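Local coordinates for protein cytochrome B5-HOST origin (Ostreococcus tauri virus 2, PDB 4B8N) that binds one haem b group and probably carries electrons between redox partners, as cytochromes b5 of cellular organisms do, at residues P46-P49 with A54-L57; D29-I34 with V84-V89; N25-C30 with G50-I55. All blocks are in the same frame, centred on the assembly; numbering follows the deposited sequence.

Interaction 1: residues P46-P49 with A54-L57. With HEM (protoporphyrin IX containing Fe), chain E.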
loop_
_atom_site.group_PDB
_atom_site.type_symbol
_atom_site.label_atom_id
_atom_site.label_comp_id
_atom_site.label_asym_id
_atom_site.label_seq_id
_atom_site.Cartn_x
_atom_site.Cartn_y
_atom_site.Cartn_z
ATOM N N PRO A 46 0.525 -2.147 12.176
ATOM C CA PRO A 46 -0.111 -2.404 13.472
ATOM C C PRO A 46 -1.310 -1.492 13.740
ATOM O O PRO A 46 -2.113 -1.786 14.635
ATOM C CB PRO A 46 1.012 -2.142 14.479
ATOM C CG PRO A 46 1.951 -1.220 13.773
ATOM C CD PRO A 46 1.901 -1.624 12.335
ATOM N N ASP A 47 -1.426 -0.399 12.983
ATOM C CA ASP A 47 -2.553 0.539 13.130
ATOM C C ASP A 47 -3.787 0.142 12.328
ATOM O O ASP A 47 -4.876 0.684 12.531
ATOM C CB ASP A 47 -2.148 1.960 12.724
ATOM C CG ASP A 47 -1.135 2.573 13.662
ATOM O OD1 ASP A 47 -1.071 2.168 14.842
ATOM O OD2 ASP A 47 -0.399 3.468 13.205
ATOM N N HIS A 48 -3.635 -0.809 11.416
ATOM C CA HIS A 48 -4.735 -1.165 10.525
ATOM C C HIS A 48 -5.890 -1.806 11.266
ATOM O O HIS A 48 -5.705 -2.832 11.916
ATOM C CB HIS A 48 -4.223 -2.097 9.435
ATOM C CG HIS A 48 -5.282 -2.501 8.453
ATOM N ND1 HIS A 48 -5.443 -3.770 8.038
ATOM C CD2 HIS A 48 -6.262 -1.751 7.819
ATOM C CE1 HIS A 48 -6.466 -3.827 7.170
ATOM N NE2 HIS A 48 -6.968 -2.588 7.042
ATOM N N PRO A 49 -7.111 -1.226 11.178
ATOM C CA PRO A 49 -8.178 -1.918 11.921
ATOM C C PRO A 49 -8.506 -3.331 11.410
ATOM O O PRO A 49 -9.103 -4.108 12.150
ATOM C CB PRO A 49 -9.380 -0.971 11.794
ATOM C CG PRO A 49 -8.766 0.375 11.577
ATOM C CD PRO A 49 -7.531 0.117 10.735
ATOM N N ALA A 54 -3.710 -9.128 6.594
ATOM C CA ALA A 54 -4.554 -8.759 5.455
ATOM C C ALA A 54 -3.812 -7.852 4.480
ATOM O O ALA A 54 -3.972 -7.982 3.270
ATOM C CB ALA A 54 -5.833 -8.080 5.919
ATOM N N ILE A 55 -3.041 -6.905 5.008
ATOM C CA ILE A 55 -2.235 -6.036 4.137
ATOM C C ILE A 55 -0.948 -6.704 3.672
ATOM O O ILE A 55 -0.598 -6.603 2.483
ATOM C CB ILE A 55 -1.938 -4.660 4.779
ATOM C CG1 ILE A 55 -3.246 -3.990 5.191
ATOM C CG2 ILE A 55 -1.166 -3.764 3.796
ATOM C CD1 ILE A 55 -3.088 -2.690 5.954
ATOM N N ILE A 56 -0.243 -7.373 4.587
ATOM C CA ILE A 56 1.018 -8.061 4.234
ATOM C C ILE A 56 0.794 -9.036 3.053
ATOM O O ILE A 56 1.652 -9.200 2.177
ATOM C CB ILE A 56 1.625 -8.817 5.445
ATOM C CG1 ILE A 56 2.019 -7.841 6.562
ATOM C CG2 ILE A 56 2.850 -9.607 5.018
ATOM C CD1 ILE A 56 2.130 -8.490 7.943
ATOM N N LEU A 57 -0.377 -9.662 3.034
ATOM C CA LEU A 57 -0.803 -10.514 1.915
ATOM C C LEU A 57 -0.616 -9.851 0.561
ATOM O O LEU A 57 -0.388 -10.539 -0.435
ATOM C CB LEU A 57 -2.284 -10.871 2.035
ATOM C CG LEU A 57 -2.739 -12.226 2.556
ATOM C CD1 LEU A 57 -4.264 -12.295 2.520
ATOM C CD2 LEU A 57 -2.126 -13.343 1.724
HETATM C CHA HEM E . -10.940 -2.989 7.741
HETATM C CHB HEM E . -8.310 1.150 6.728
HETATM C CHC HEM E . -5.738 -1.238 3.425
HETATM C CHD HEM E . -8.299 -5.304 4.493
HETATM C C1A HEM E . -10.442 -1.637 7.688
HETATM C C2A HEM E . -11.029 -0.589 8.526
HETATM C C3A HEM E . -10.266 0.613 8.215
HETATM C C4A HEM E . -9.234 0.201 7.260
HETATM C CMA HEM E . -10.456 1.972 8.813
HETATM C CAA HEM E . -12.192 -0.691 9.495
HETATM C CBA HEM E . -13.450 -0.124 8.828
HETATM C CGA HEM E . -13.876 -1.096 7.753
HETATM O O1A HEM E . -14.363 -2.226 8.081
HETATM O O2A HEM E . -13.702 -0.730 6.571
HETATM C C1B HEM E . -7.356 0.848 5.699
HETATM C C2B HEM E . -6.481 1.903 5.164
HETATM C C3B HEM E . -5.732 1.149 4.178
HETATM C C4B HEM E . -6.254 -0.213 4.282
HETATM C CMB HEM E . -6.402 3.348 5.552
HETATM C CAB HEM E . -4.637 1.640 3.304
HETATM C CBB HEM E . -4.761 1.594 2.009
HETATM C C1C HEM E . -6.241 -2.567 3.328
HETATM C C2C HEM E . -5.667 -3.567 2.395
HETATM C C3C HEM E . -6.434 -4.743 2.741
HETATM C C4C HEM E . -7.368 -4.409 3.849
HETATM C CMC HEM E . -4.563 -3.376 1.374
HETATM C CAC HEM E . -6.300 -6.056 2.097
HETATM C CBC HEM E . -7.195 -6.332 1.178
HETATM C C1D HEM E . -9.240 -5.049 5.536
HETATM C C2D HEM E . -10.118 -6.124 6.030
HETATM C C3D HEM E . -10.922 -5.415 7.012
HETATM C C4D HEM E . -10.382 -4.041 6.956
HETATM C CMD HEM E . -10.197 -7.592 5.638
HETATM C CAD HEM E . -12.028 -5.933 7.890
HETATM C CBD HEM E . -13.400 -5.551 7.331
HETATM C CGD HEM E . -14.532 -5.865 8.309
HETATM O O1D HEM E . -14.339 -6.642 9.277
HETATM O O2D HEM E . -15.644 -5.330 8.106
HETATM N NA HEM E . -9.426 -1.129 6.777
HETATM N NB HEM E . -7.247 -0.375 5.156
HETATM N NC HEM E . -7.319 -3.036 4.113
HETATM N ND HEM E . -9.415 -3.809 6.065
HETATM FE FE HEM E . -8.209 -2.154 5.634
#
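His-48 and Ile-55 meet through a CH-pi contact. CD1 of Ile-55 lies over one face of the imidazole, 3.5 Å from the ring centroid and 21° off the ring normal. It is offset toward the CG-ND1 bond, with Ile-55 CD1 3.3 Å from His-48 ND1. The two side chains approach from opposite directions. Ala-54 CB is a looser neighbour at the edge of the same ring, near its plane.

Metal coordination fixes the imidazole at its other end. NE2 of His-48 binds the haem iron at 1.9 Å, and His-71 is the second axial ligand. CG of His-48 is anti to the backbone N (chi1 -179°), which sends the ring away from the loop backbone to the porphyrin. ND1 is hydrogen-bonded to the carbonyl O of Gly-51. This bond probably limits rotation about the Fe-N bond and may make the imidazole a stronger donor to iron.

Apolar contacts with the porphyrin come from both segments. Pro-49 CG lies 3.6 Å from HEM CMA, and Ile-55 CG1 lies 3.7 Å from HEM C2C.

The His-Pro-Gly-Gly motif lies in the loop from strand 37-40 to helix 52-56, and Ile-55 on that helix also packs against Leu-41 and Leu-45.

Interaction 2: residues D29-I34 with V84-V89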
loop_
_atom_site.group_PDB
_atom_site.type_symbol
_atom_site.label_atom_id
_atom_site.label_comp_id
_atom_site.label_asym_id
_atom_site.label_seq_id
_atom_site.Cartn_x
_atom_site.Cartn_y
_atom_site.Cartn_z
ATOM N N ASP A 29 8.869 -4.196 5.407
ATOM C CA ASP A 29 9.081 -3.274 4.293
ATOM C C ASP A 29 7.955 -3.494 3.284
ATOM O O ASP A 29 8.092 -4.273 2.334
ATOM C CB ASP A 29 10.463 -3.553 3.680
ATOM C CG ASP A 29 10.816 -2.606 2.544
ATOM O OD1 ASP A 29 10.129 -1.578 2.330
ATOM O OD2 ASP A 29 11.796 -2.913 1.846
ATOM N N CYS A 30 6.835 -2.810 3.508
ATOM C CA CYS A 30 5.558 -3.170 2.889
ATOM C C CYS A 30 4.957 -2.043 2.045
ATOM O O CYS A 30 4.407 -1.076 2.585
ATOM C CB CYS A 30 4.570 -3.600 3.982
ATOM S SG CYS A 30 2.951 -4.118 3.371
ATOM N N TRP A 31 5.075 -2.160 0.722
ATOM C CA TRP A 31 4.439 -1.195 -0.174
ATOM C C TRP A 31 3.273 -1.844 -0.810
ATOM O O TRP A 31 3.324 -3.030 -1.119
ATOM C CB TRP A 31 5.365 -0.768 -1.292
ATOM C CG TRP A 31 6.544 0.084 -0.920
ATOM C CD1 TRP A 31 7.003 0.428 0.349
ATOM C CD2 TRP A 31 7.498 0.699 -1.854
ATOM N NE1 TRP A 31 8.129 1.215 0.261
ATOM C CE2 TRP A 31 8.481 1.408 -1.032
ATOM C CE3 TRP A 31 7.623 0.740 -3.242
ATOM C CZ2 TRP A 31 9.531 2.122 -1.592
ATOM C CZ3 TRP A 31 8.696 1.456 -3.792
ATOM C CH2 TRP A 31 9.620 2.132 -2.985
ATOM N N VAL A 32 2.218 -1.077 -1.043
ATOM C CA VAL A 32 1.003 -1.596 -1.676
ATOM C C VAL A 32 0.516 -0.572 -2.707
ATOM O O VAL A 32 0.555 0.632 -2.437
ATOM C CB VAL A 32 -0.111 -1.884 -0.629
ATOM C CG1 VAL A 32 -1.395 -2.339 -1.298
ATOM C CG2 VAL A 32 0.342 -2.937 0.375
ATOM N N ILE A 33 0.082 -1.054 -3.877
ATOM C CA ILE A 33 -0.473 -0.190 -4.932
ATOM C C ILE A 33 -1.992 -0.181 -4.807
ATOM O O ILE A 33 -2.621 -1.238 -4.769
ATOM C CB ILE A 33 -0.120 -0.662 -6.374
ATOM C CG1 ILE A 33 1.399 -0.818 -6.583
ATOM C CG2 ILE A 33 -0.708 0.314 -7.412
ATOM C CD1 ILE A 33 1.772 -1.682 -7.793
ATOM N N ILE A 34 -2.574 1.016 -4.745
ATOM C CA ILE A 34 -4.031 1.190 -4.801
ATOM C C ILE A 34 -4.319 2.323 -5.790
ATOM O O ILE A 34 -3.874 3.462 -5.587
ATOM C CB ILE A 34 -4.637 1.506 -3.406
ATOM C CG1 ILE A 34 -4.306 0.390 -2.407
ATOM C CG2 ILE A 34 -6.155 1.737 -3.496
ATOM C CD1 ILE A 34 -4.689 0.692 -0.977
ATOM N N VAL A 84 3.346 8.606 3.917
ATOM C CA VAL A 84 3.236 7.221 3.420
ATOM C C VAL A 84 2.815 7.138 1.955
ATOM O O VAL A 84 2.829 6.057 1.357
ATOM C CB VAL A 84 2.326 6.321 4.301
ATOM C CG1 VAL A 84 2.846 6.266 5.735
ATOM C CG2 VAL A 84 0.866 6.761 4.251
ATOM N N VAL A 85 2.421 8.273 1.387
ATOM C CA VAL A 85 1.979 8.305 -0.001
ATOM C C VAL A 85 3.210 8.590 -0.844
ATOM O O VAL A 85 3.685 9.721 -0.902
ATOM C CB VAL A 85 0.870 9.351 -0.251
ATOM C CG1 VAL A 85 0.349 9.231 -1.676
ATOM C CG2 VAL A 85 -0.264 9.205 0.761
ATOM N N LEU A 86 3.728 7.551 -1.489
ATOM C CA LEU A 86 4.999 7.662 -2.181
ATOM C C LEU A 86 4.863 8.284 -3.565
ATOM O O LEU A 86 5.752 9.010 -3.994
ATOM C CB LEU A 86 5.701 6.299 -2.259
ATOM C CG LEU A 86 5.914 5.560 -0.926
ATOM C CD1 LEU A 86 6.775 4.348 -1.181
ATOM C CD2 LEU A 86 6.552 6.443 0.149
ATOM N N GLY A 87 3.755 8.003 -4.250
ATOM C CA GLY A 87 3.511 8.545 -5.588
ATOM C C GLY A 87 2.959 7.516 -6.566
ATOM O O GLY A 87 2.697 6.368 -6.194
ATOM N N PRO A 88 2.788 7.916 -7.839
ATOM C CA PRO A 88 2.217 6.991 -8.807
ATOM C C PRO A 88 3.232 5.954 -9.331
ATOM O O PRO A 88 4.437 6.233 -9.380
ATOM C CB PRO A 88 1.753 7.926 -9.934
ATOM C CG PRO A 88 2.765 9.037 -9.915
ATOM C CD PRO A 88 3.184 9.196 -8.465
ATOM N N VAL A 89 2.729 4.768 -9.689
ATOM C CA VAL A 89 3.516 3.731 -10.368
ATOM C C VAL A 89 4.133 4.288 -11.661
ATOM O O VAL A 89 3.460 4.980 -12.431
ATOM C CB VAL A 89 2.633 2.500 -10.711
ATOM C CG1 VAL A 89 3.391 1.469 -11.541
ATOM C CG2 VAL A 89 2.108 1.841 -9.447
#
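The antiparallel sheet of the cytochrome b5 fold supplies both segments, but they are not adjacent strands. Strand 37-40 lies between strand 29-34 and the edge strand 85-88. The contact is therefore made by side chains that reach past the strand between them, in two separate places.

The first is Leu-86 on Trp-31. One methyl, Leu-86 CD1, sits over a face of the indole, 3.6 Å from the centroid of the six-membered ring and 22° off its normal. This is a CH-pi contact. The methyl is offset toward the CE2-CZ2 bond, with Leu-86 CD1 3.4 Å from Trp-31 CE2. The two side chains cross at about a right angle. CG of Trp-31 is anti to its carbonyl carbon (chi1 -70°), and this brings the indole toward the edge strand. The same indole stacks with the ring of His-24 and touches Val-38 and Asp-40 on strand 37-40.

A classic beta bulge interrupts the edge strand here: Leu-86 and Gly-87 both face Val-38. Gly-87 takes a positive phi of 136°, a conformation open mainly to glycine.

The second place is Ile-33 with Val-89, just past the end of strand 85-88. Val-89 CG2 nestles against both branches of the isoleucine, 3.8 Å from Ile-33 CG2 and 3.9 Å from Ile-33 CD1. These side chains also cross at about a right angle. Both are buried, and both pack on Leu-18 and Ile-21 of helix 18-22.

Interaction 3: residues N25-C30 with G50-I55; sequences NTEEDC and GGKKAI. With HEM (protoporphyrin IX containing Fe), chain E; SO4 (sulfate ion), chain F.
The wall of the haem pocket formed by helix 52-56 meets the turn between strands 25-26 and 29-34 here. Two unlike pairs make the contact, one polar at the surface and one apolar inside.

At the surface, Glu-27 faces Lys-52. The salt bridge is long: Glu-27 OE2 to Lys-52 NZ is 3.8 Å. The same oxygen also lies alongside the aliphatic part of the lysine, 3.7 Å from Lys-52 CD. Both chains are extended beyond CG and cross obliquely. Glu-27 has CG anti to the backbone N (chi1 173°), which carries the carboxylate away from the turn to the lysine. That turn is a type I beta turn from Thr-26 to Asp-29, closed by Asp-29 N bonding to Thr-26 O.

Inside, Cys-30 SG rests against Ile-55 CG2 at 4.2 Å. This is a light apolar contact between buried side chains. Ile-55 thus stands between strand 29-34 and the haem.

A sulfate ion, probably from the crystallisation liquor, sits by the N-terminal part of the helix. Lys-52 N donates to SO4 O3 at 2.8 Å in an almost straight bond (179°), and Lys-53 N donates to O2. The chain of Lys-53 bends at chi3 and chi4, and its NZ bonds both SO4 O1 and SO4 O2, the latter at 2.8 Å. An anion bound by N-H groups near the N-terminus of a helix is a familiar arrangement. The helix itself follows Gly-50 and Gly-51 of the His-Pro-Gly-Gly haem-binding motif of cytochrome b5.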
loop_
_atom_site.group_PDB
_atom_site.type_symbol
_atom_site.label_atom_id
_atom_site.label_comp_id
_atom_site.label_asym_id
_atom_site.label_seq_id
_atom_site.Cartn_x
_atom_site.Cartn_y
_atom_site.Cartn_z
ATOM N N ASN A 25 8.014 -6.280 -0.080
ATOM C CA ASN A 25 7.019 -7.348 0.006
ATOM C C ASN A 25 7.044 -8.102 1.338
ATOM O O ASN A 25 6.658 -9.275 1.413
ATOM C CB ASN A 25 7.204 -8.325 -1.177
ATOM C CG ASN A 25 8.469 -9.186 -1.059
ATOM O OD1 ASN A 25 9.443 -8.834 -0.379
ATOM N ND2 ASN A 25 8.451 -10.332 -1.729
ATOM N N THR A 26 7.501 -7.439 2.397
ATOM C CA THR A 26 7.509 -8.064 3.730
ATOM C C THR A 26 6.807 -7.181 4.752
ATOM O O THR A 26 6.600 -5.994 4.500
ATOM C CB THR A 26 8.943 -8.332 4.228
ATOM O OG1 THR A 26 9.668 -7.094 4.322
ATOM C CG2 THR A 26 9.660 -9.275 3.294
ATOM N N GLU A 27 6.453 -7.761 5.900
ATOM C CA GLU A 27 5.964 -6.981 7.047
ATOM C C GLU A 27 6.925 -5.830 7.388
ATOM O O GLU A 27 6.494 -4.728 7.734
ATOM C CB GLU A 27 5.770 -7.887 8.266
ATOM C CG GLU A 27 5.417 -7.137 9.549
ATOM C CD GLU A 27 5.077 -8.062 10.705
ATOM O OE1 GLU A 27 5.265 -9.282 10.569
ATOM O OE2 GLU A 27 4.629 -7.571 11.758
ATOM N N GLU A 28 8.230 -6.094 7.273
ATOM C CA GLU A 28 9.269 -5.113 7.628
ATOM C C GLU A 28 9.432 -3.989 6.593
ATOM O O GLU A 28 10.052 -2.938 6.862
ATOM C CB GLU A 28 10.610 -5.833 7.871
ATOM C CG GLU A 28 10.591 -6.820 9.045
ATOM C CD GLU A 28 10.082 -8.228 8.705
ATOM O OE1 GLU A 28 9.611 -8.479 7.572
ATOM O OE2 GLU A 28 10.155 -9.110 9.588
ATOM N N ASP A 29 8.869 -4.196 5.407
ATOM C CA ASP A 29 9.081 -3.274 4.293
ATOM C C ASP A 29 7.955 -3.494 3.284
ATOM O O ASP A 29 8.092 -4.273 2.334
ATOM C CB ASP A 29 10.463 -3.553 3.680
ATOM C CG ASP A 29 10.816 -2.606 2.544
ATOM O OD1 ASP A 29 10.129 -1.578 2.330
ATOM O OD2 ASP A 29 11.796 -2.913 1.846
ATOM N N CYS A 30 6.835 -2.810 3.508
ATOM C CA CYS A 30 5.558 -3.170 2.889
ATOM C C CYS A 30 4.957 -2.043 2.045
ATOM O O CYS A 30 4.407 -1.076 2.585
ATOM C CB CYS A 30 4.570 -3.600 3.982
ATOM S SG CYS A 30 2.951 -4.118 3.371
ATOM N N GLY A 50 -8.073 -3.672 10.198
ATOM C CA GLY A 50 -8.282 -5.019 9.641
ATOM C C GLY A 50 -7.147 -5.986 9.891
ATOM O O GLY A 50 -7.150 -7.105 9.374
ATOM N N GLY A 51 -6.161 -5.572 10.683
ATOM C CA GLY A 51 -5.046 -6.458 11.026
ATOM C C GLY A 51 -3.867 -6.333 10.085
ATOM O O GLY A 51 -4.002 -5.801 8.974
ATOM N N LYS A 52 -2.715 -6.846 10.518
ATOM C CA LYS A 52 -1.469 -6.729 9.759
ATOM C C LYS A 52 -1.441 -7.629 8.528
ATOM O O LYS A 52 -1.055 -7.211 7.434
ATOM C CB LYS A 52 -0.264 -7.112 10.635
ATOM C CG LYS A 52 -0.032 -6.256 11.864
ATOM C CD LYS A 52 1.128 -6.821 12.683
ATOM C CE LYS A 52 1.449 -5.928 13.875
ATOM N NZ LYS A 52 2.509 -6.501 14.756
ATOM N N LYS A 53 -1.843 -8.875 8.719
ATOM C CA LYS A 53 -1.674 -9.898 7.678
ATOM C C LYS A 53 -2.496 -9.665 6.425
ATOM O O LYS A 53 -2.021 -9.951 5.316
ATOM C CB LYS A 53 -1.945 -11.270 8.267
ATOM C CG LYS A 53 -0.907 -11.676 9.300
ATOM C CD LYS A 53 -1.151 -13.116 9.712
ATOM C CE LYS A 53 -1.193 -13.247 11.223
ATOM N NZ LYS A 53 -2.463 -12.710 11.794
ATOM N N ALA A 54 -3.710 -9.128 6.594
ATOM C CA ALA A 54 -4.554 -8.759 5.455
ATOM C C ALA A 54 -3.812 -7.852 4.480
ATOM O O ALA A 54 -3.972 -7.982 3.270
ATOM C CB ALA A 54 -5.833 -8.080 5.919
ATOM N N ILE A 55 -3.041 -6.905 5.008
ATOM C CA ILE A 55 -2.235 -6.036 4.137
ATOM C C ILE A 55 -0.948 -6.704 3.672
ATOM O O ILE A 55 -0.598 -6.603 2.483
ATOM C CB ILE A 55 -1.938 -4.660 4.779
ATOM C CG1 ILE A 55 -3.246 -3.990 5.191
ATOM C CG2 ILE A 55 -1.166 -3.764 3.796
ATOM C CD1 ILE A 55 -3.088 -2.690 5.954
HETATM C CHA HEM E . -10.940 -2.989 7.741
HETATM C CHB HEM E . -8.310 1.150 6.728
HETATM C CHC HEM E . -5.738 -1.238 3.425
HETATM C CHD HEM E . -8.299 -5.304 4.493
HETATM C C1A HEM E . -10.442 -1.637 7.688
HETATM C C2A HEM E . -11.029 -0.589 8.526
HETATM C C3A HEM E . -10.266 0.613 8.215
HETATM C C4A HEM E . -9.234 0.201 7.260
HETATM C CMA HEM E . -10.456 1.972 8.813
HETATM C CAA HEM E . -12.192 -0.691 9.495
HETATM C CBA HEM E . -13.450 -0.124 8.828
HETATM C CGA HEM E . -13.876 -1.096 7.753
HETATM O O1A HEM E . -14.363 -2.226 8.081
HETATM O O2A HEM E . -13.702 -0.730 6.571
HETATM C C1B HEM E . -7.356 0.848 5.699
HETATM C C2B HEM E . -6.481 1.903 5.164
HETATM C C3B HEM E . -5.732 1.149 4.178
HETATM C C4B HEM E . -6.254 -0.213 4.282
HETATM C CMB HEM E . -6.402 3.348 5.552
HETATM C CAB HEM E . -4.637 1.640 3.304
HETATM C CBB HEM E . -4.761 1.594 2.009
HETATM C C1C HEM E . -6.241 -2.567 3.328
HETATM C C2C HEM E . -5.667 -3.567 2.395
HETATM C C3C HEM E . -6.434 -4.743 2.741
HETATM C C4C HEM E . -7.368 -4.409 3.849
HETATM C CMC HEM E . -4.563 -3.376 1.374
HETATM C CAC HEM E . -6.300 -6.056 2.097
HETATM C CBC HEM E . -7.195 -6.332 1.178
HETATM C C1D HEM E . -9.240 -5.049 5.536
HETATM C C2D HEM E . -10.118 -6.124 6.030
HETATM C C3D HEM E . -10.922 -5.415 7.012
HETATM C C4D HEM E . -10.382 -4.041 6.956
HETATM C CMD HEM E . -10.197 -7.592 5.638
HETATM C CAD HEM E . -12.028 -5.933 7.890
HETATM C CBD HEM E . -13.400 -5.551 7.331
HETATM C CGD HEM E . -14.532 -5.865 8.309
HETATM O O1D HEM E . -14.339 -6.642 9.277
HETATM O O2D HEM E . -15.644 -5.330 8.106
HETATM N NA HEM E . -9.426 -1.129 6.777
HETATM N NB HEM E . -7.247 -0.375 5.156
HETATM N NC HEM E . -7.319 -3.036 4.113
HETATM N ND HEM E . -9.415 -3.809 6.065
HETATM FE FE HEM E . -8.209 -2.154 5.634
HETATM S S SO4 F . -3.222 -9.512 12.761
HETATM O O1 SO4 F . -2.463 -10.429 13.648
HETATM O O2 SO4 F . -3.127 -9.980 11.331
HETATM O O3 SO4 F . -2.662 -8.154 12.956
HETATM O O4 SO4 F . -4.643 -9.482 13.189
#

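Interactions 1 and 3 are neighbours, centres about 5 Å apart, and both use helix 52-56 and touch the haem. Ile-55 belongs to both and ties them to interaction 2, because Ile-55 CG2 packs on Val-32 CG2 at 3.8 Å. Interactions 1 and 3 also touch: Ile-56 CD1 is 3.7 Å from Glu-27 CB. Interaction 2 is farther off, its centre about 14 Å from that of interaction 1 and 13 Å from that of interaction 3. It uses the face of strand 29-34 opposite the one that Cys-30 and Val-32 turn to helix 52-56. Ile-34 of that strand touches the haem, while the side chain of Ile-33 is about 9 Å from it.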